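Local coordinates for intimin (Escherichia coli O127:H6 str. E2348/69, PDB 6TQD), which serves as a bacterial surface adhesin, here represented by the Ig-like D00-D0 juncture domains that probably keep the passenger's membrane-proximal part extended, at residues Gly16-Val28 with Ala59-Gln71. Numbering follows the deposited sequence. Where two conformers were deposited one is given.
Sequences GTERSTQKIQLIV and AQDYQAILPAYVQ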
loop_
_atom_site.group_PDB
_atom_site.type_symbol
_atom_site.label_atom_id
_atom_site.label_comp_id
_atom_site.label_asym_id
_atom_site.label_seq_id
_atom_site.Cartn_x
_atom_site.Cartn_y
_atom_site.Cartn_z
ATOM N N GLY A 16 -7.395 2.405 -0.021
ATOM C CA GLY A 16 -7.998 2.149 -1.312
ATOM C C GLY A 16 -7.006 2.075 -2.446
ATOM O O GLY A 16 -5.855 2.477 -2.329
ATOM N N THR A 17 -7.504 1.587 -3.578
ATOM C CA THR A 17 -6.686 1.471 -4.764
ATOM C C THR A 17 -6.469 2.856 -5.365
ATOM O O THR A 17 -7.352 3.721 -5.336
ATOM C CB THR A 17 -7.416 0.608 -5.797
ATOM O OG1 THR A 17 -7.616 -0.709 -5.268
ATOM C CG2 THR A 17 -6.569 0.470 -7.081
ATOM N N GLU A 18 -5.281 3.055 -5.926
ATOM C CA GLU A 18 -4.946 4.305 -6.596
ATOM C C GLU A 18 -6.028 4.673 -7.601
ATOM O O GLU A 18 -6.557 3.814 -8.309
ATOM C CB GLU A 18 -3.595 4.131 -7.308
ATOM C CG GLU A 18 -3.557 2.986 -8.327
ATOM C CD GLU A 18 -2.217 2.865 -9.028
ATOM O OE1 GLU A 18 -1.707 1.718 -9.154
ATOM O OE2 GLU A 18 -1.662 3.908 -9.444
ATOM N N ARG A 19 -6.364 5.961 -7.638
ATOM C CA ARG A 19 -7.339 6.553 -8.549
ATOM C C ARG A 19 -8.782 6.155 -8.247
ATOM O O ARG A 19 -9.682 6.478 -9.035
ATOM C CB ARG A 19 -7.001 6.267 -10.021
ATOM C CG ARG A 19 -5.638 6.787 -10.459
ATOM C CD ARG A 19 -5.423 6.594 -11.960
ATOM N NE ARG A 19 -4.094 7.011 -12.405
ATOM C CZ ARG A 19 -3.021 6.223 -12.429
ATOM N NH1 ARG A 19 -3.097 4.962 -12.020
ATOM N NH2 ARG A 19 -1.860 6.702 -12.860
ATOM N N SER A 20 -9.040 5.473 -7.135
ATOM C CA SER A 20 -10.414 5.140 -6.782
ATOM C C SER A 20 -11.099 6.290 -6.035
ATOM O O SER A 20 -10.458 7.218 -5.533
ATOM C CB SER A 20 -10.474 3.864 -5.928
ATOM O OG SER A 20 -9.917 4.043 -4.646
ATOM N N THR A 21 -12.423 6.214 -5.989
ATOM C CA THR A 21 -13.249 7.123 -5.207
ATOM C C THR A 21 -13.700 6.401 -3.948
ATOM O O THR A 21 -14.258 5.305 -4.023
ATOM C CB THR A 21 -14.474 7.551 -6.024
ATOM O OG1 THR A 21 -14.053 8.256 -7.198
ATOM C CG2 THR A 21 -15.373 8.460 -5.197
ATOM N N GLN A 22 -13.458 7.015 -2.794
ATOM C CA GLN A 22 -13.701 6.394 -1.498
ATOM C C GLN A 22 -14.613 7.294 -0.675
ATOM O O GLN A 22 -14.254 8.435 -0.363
ATOM C CB GLN A 22 -12.380 6.184 -0.759
ATOM C CG GLN A 22 -11.434 5.238 -1.474
ATOM C CD GLN A 22 -11.922 3.803 -1.443
ATOM O OE1 GLN A 22 -12.652 3.406 -0.536
ATOM N NE2 GLN A 22 -11.523 3.017 -2.435
ATOM N N LYS A 23 -15.779 6.769 -0.307
ATOM C CA LYS A 23 -16.698 7.510 0.544
ATOM C C LYS A 23 -16.099 7.666 1.937
ATOM O O LYS A 23 -15.465 6.750 2.459
ATOM C CB LYS A 23 -18.026 6.765 0.644
ATOM C CG LYS A 23 -19.082 7.455 1.487
ATOM C CD LYS A 23 -20.286 6.548 1.720
ATOM C CE LYS A 23 -21.265 7.150 2.722
ATOM N NZ LYS A 23 -20.690 7.252 4.095
ATOM N N ILE A 24 -16.316 8.835 2.531
ATOM C CA ILE A 24 -15.843 9.174 3.866
ATOM C C ILE A 24 -17.029 9.174 4.813
ATOM O O ILE A 24 -18.050 9.806 4.530
ATOM C CB ILE A 24 -15.185 10.565 3.852
ATOM C CG1 ILE A 24 -13.954 10.582 2.940
ATOM C CG2 ILE A 24 -14.817 10.971 5.263
ATOM C CD1 ILE A 24 -13.507 11.957 2.508
ATOM N N GLN A 25 -16.904 8.471 5.932
ATOM C CA GLN A 25 -17.935 8.450 6.962
ATOM C C GLN A 25 -17.585 9.450 8.057
ATOM O O GLN A 25 -16.531 9.333 8.701
ATOM C CB GLN A 25 -18.137 7.053 7.541
ATOM C CG GLN A 25 -19.289 6.987 8.526
ATOM C CD GLN A 25 -19.490 5.609 9.122
ATOM O OE1 GLN A 25 -18.730 4.683 8.846
ATOM N NE2 GLN A 25 -20.524 5.467 9.942
ATOM N N LEU A 26 -18.462 10.437 8.246
ATOM C CA LEU A 26 -18.351 11.428 9.305
ATOM C C LEU A 26 -19.483 11.214 10.298
ATOM O O LEU A 26 -20.619 10.903 9.905
ATOM C CB LEU A 26 -18.480 12.840 8.721
ATOM C CG LEU A 26 -17.501 13.237 7.607
ATOM C CD1 LEU A 26 -17.793 14.671 7.150
ATOM C CD2 LEU A 26 -16.069 13.089 8.046
ATOM N N ILE A 27 -19.192 11.396 11.585
ATOM C CA ILE A 27 -20.205 11.305 12.636
ATOM C C ILE A 27 -20.226 12.646 13.360
ATOM O O ILE A 27 -19.297 12.972 14.110
ATOM C CB ILE A 27 -19.937 10.146 13.604
ATOM C CG1 ILE A 27 -19.958 8.810 12.852
ATOM C CG2 ILE A 27 -20.979 10.128 14.712
ATOM C CD1 ILE A 27 -19.609 7.604 13.701
ATOM N N VAL A 28 -21.296 13.413 13.150
ATOM C CA VAL A 28 -21.450 14.756 13.677
ATOM C C VAL A 28 -22.537 14.751 14.739
ATOM O O VAL A 28 -23.597 14.142 14.553
ATOM C CB VAL A 28 -21.833 15.741 12.555
ATOM C CG1 VAL A 28 -22.251 17.089 13.130
ATOM C CG2 VAL A 28 -20.691 15.899 11.567
ATOM N N ALA A 59 -24.783 18.083 3.796
ATOM C CA ALA A 59 -23.594 18.869 4.103
ATOM C C ALA A 59 -22.441 18.040 4.658
ATOM O O ALA A 59 -21.348 18.592 4.834
ATOM C CB ALA A 59 -23.938 19.965 5.115
ATOM N N GLN A 60 -22.640 16.749 4.945
ATOM C CA GLN A 60 -21.553 15.936 5.478
ATOM C C GLN A 60 -21.148 14.792 4.556
ATOM O O GLN A 60 -20.454 13.865 5.003
ATOM C CB GLN A 60 -21.874 15.360 6.867
ATOM C CG GLN A 60 -23.008 14.357 6.904
ATOM C CD GLN A 60 -23.023 13.557 8.198
ATOM O OE1 GLN A 60 -22.484 12.450 8.259
ATOM N NE2 GLN A 60 -23.623 14.112 9.232
ATOM N N ASP A 61 -21.553 14.826 3.286
ATOM C CA ASP A 61 -21.320 13.725 2.351
ATOM C C ASP A 61 -20.117 14.064 1.479
ATOM O O ASP A 61 -20.236 14.807 0.499
ATOM C CB ASP A 61 -22.562 13.478 1.500
ATOM C CG ASP A 61 -22.427 12.261 0.607
ATOM O OD1 ASP A 61 -21.469 11.483 0.797
ATOM O OD2 ASP A 61 -23.278 12.086 -0.291
ATOM N N TYR A 62 -18.963 13.493 1.824
ATOM C CA TYR A 62 -17.714 13.752 1.131
ATOM C C TYR A 62 -17.072 12.444 0.696
ATOM O O TYR A 62 -17.374 11.371 1.220
ATOM C CB TYR A 62 -16.744 14.522 2.042
ATOM C CG TYR A 62 -17.129 15.968 2.142
ATOM C CD1 TYR A 62 -18.050 16.401 3.093
ATOM C CD2 TYR A 62 -16.600 16.898 1.276
ATOM C CE1 TYR A 62 -18.420 17.728 3.160
ATOM C CE2 TYR A 62 -16.937 18.212 1.347
ATOM C CZ TYR A 62 -17.870 18.624 2.283
ATOM O OH TYR A 62 -18.209 19.953 2.345
ATOM N N GLN A 63 -16.186 12.559 -0.276
ATOM C CA GLN A 63 -15.451 11.415 -0.794
ATOM C C GLN A 63 -14.040 11.856 -1.137
ATOM O O GLN A 63 -13.785 13.029 -1.426
ATOM C CB GLN A 63 -16.119 10.844 -2.047
ATOM C CG GLN A 63 -16.168 11.801 -3.220
ATOM C CD GLN A 63 -17.195 11.389 -4.271
ATOM O OE1 GLN A 63 -17.999 10.480 -4.055
ATOM N NE2 GLN A 63 -17.143 12.040 -5.423
ATOM N N ALA A 64 -13.124 10.903 -1.116
ATOM C CA ALA A 64 -11.744 11.147 -1.484
ATOM C C ALA A 64 -11.492 10.521 -2.847
ATOM O O ALA A 64 -11.880 9.372 -3.081
ATOM C CB ALA A 64 -10.791 10.547 -0.451
ATOM N N ILE A 65 -10.878 11.291 -3.735
ATOM C CA ILE A 65 -10.335 10.796 -4.995
ATOM C C ILE A 65 -8.860 10.530 -4.738
ATOM O O ILE A 65 -8.091 11.454 -4.471
ATOM C CB ILE A 65 -10.528 11.803 -6.130
ATOM C CG1 ILE A 65 -11.988 12.273 -6.203
ATOM C CG2 ILE A 65 -10.070 11.183 -7.450
ATOM C CD1 ILE A 65 -13.006 11.163 -6.219
ATOM N N LEU A 66 -8.465 9.261 -4.803
ATOM C CA LEU A 66 -7.110 8.890 -4.432
ATOM C C LEU A 66 -6.140 9.158 -5.578
ATOM O O LEU A 66 -6.489 8.961 -6.748
ATOM C CB LEU A 66 -7.071 7.413 -4.051
ATOM C CG LEU A 66 -7.387 7.118 -2.575
ATOM C CD1 LEU A 66 -8.712 7.727 -2.157
ATOM C CD2 LEU A 66 -7.374 5.627 -2.281
ATOM N N PRO A 67 -4.935 9.631 -5.283
ATOM C CA PRO A 67 -3.951 9.853 -6.351
ATOM C C PRO A 67 -3.422 8.536 -6.912
ATOM O O PRO A 67 -3.728 7.447 -6.423
ATOM C CB PRO A 67 -2.839 10.643 -5.658
ATOM C CG PRO A 67 -2.934 10.260 -4.245
ATOM C CD PRO A 67 -4.406 10.027 -3.968
ATOM N N ALA A 68 -2.614 8.659 -7.959
ATOM C CA ALA A 68 -1.867 7.519 -8.463
ATOM C C ALA A 68 -0.844 7.054 -7.435
ATOM O O ALA A 68 -0.330 7.833 -6.633
ATOM C CB ALA A 68 -1.153 7.880 -9.763
ATOM N N TYR A 69 -0.545 5.762 -7.476
ATOM C CA TYR A 69 0.434 5.187 -6.572
ATOM C C TYR A 69 1.824 5.687 -6.938
ATOM O O TYR A 69 2.179 5.772 -8.120
ATOM C CB TYR A 69 0.395 3.670 -6.698
ATOM C CG TYR A 69 1.295 2.914 -5.765
ATOM C CD1 TYR A 69 0.945 2.685 -4.445
ATOM C CD2 TYR A 69 2.520 2.425 -6.206
ATOM C CE1 TYR A 69 1.778 1.978 -3.599
ATOM C CE2 TYR A 69 3.350 1.720 -5.377
ATOM C CZ TYR A 69 2.983 1.501 -4.070
ATOM O OH TYR A 69 3.825 0.793 -3.245
ATOM N N VAL A 70 2.616 5.990 -5.922
ATOM C CA VAL A 70 3.986 6.463 -6.094
ATOM C C VAL A 70 4.922 5.310 -5.763
ATOM O O VAL A 70 5.012 4.881 -4.609
ATOM C CB VAL A 70 4.271 7.683 -5.206
ATOM C CG1 VAL A 70 5.713 8.132 -5.362
ATOM C CG2 VAL A 70 3.305 8.825 -5.525
ATOM N N GLN A 71 5.634 4.805 -6.767
ATOM C CA GLN A 71 6.577 3.725 -6.520
ATOM C C GLN A 71 7.723 4.243 -5.664
ATOM O O GLN A 71 8.343 5.261 -5.986
ATOM C CB GLN A 71 7.099 3.163 -7.838
ATOM C CG GLN A 71 6.595 1.757 -8.133
ATOM C CD GLN A 71 7.087 0.744 -7.114
ATOM O OE1 GLN A 71 8.225 0.819 -6.650
ATOM N NE2 GLN A 71 6.228 -0.202 -6.754
HETATM O O HOH W 1 0.885 4.639 -10.293
HETATM O O HOH W 2 -18.512 12.503 4.343
#
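Q22 and A64 form a hydrogen-bonded antiparallel pair between strands 21-24 and 62-65, with Q22 N to A64 O at 2.9 Å and A64 N to Q22 O at 2.8 Å. L66 N extends the ladder to S20 O, and I24 N reaches Y62 O. Next to them, a water donates to I24 O and Q60 O and accepts from Y62 N. At the other end, the type II turn T17-S20 lies against 66-69, R19 N bonding to P67 O (3.3 Å) from above the carbonyl plane. The E18 side chain, extended beyond CG (chi2 179°), carries its carboxylate to Y69: Y69 N meets OE2 at 2.9 Å, nearly straight at N-H (172°) but from above the carboxylate plane. OE2 also takes a water shared with Y69 O and, in the conformer given, a salt bridge from R19 NH1 (3.1 Å); A68 CB sits over that guanidinium, offset toward its rim. S20 OG closes back on T17 O inside the turn and accepts from Q22 NE2 of the following strand; chi2 of -70° bends Q22 toward it. Among van der Waals contacts, L66 rests CD2 against the G16 carbonyl and CD1 on Q22 CG, and I24 CD1 lies over the Q63-A64 backbone. On the other face, T21 CG2 meets the Q63 amide, whose NE2 bonds to Q52, and I65 CD1 lies alongside T21. The pair is central in a four-stranded antiparallel sheet of an Ig-like sandwich, flanked by strands 6-9 and 50-53; A64 and L66 pack inward on I98 of strand 90-101, beside which strand 14-17 runs, so the turn carries the chain between sheets.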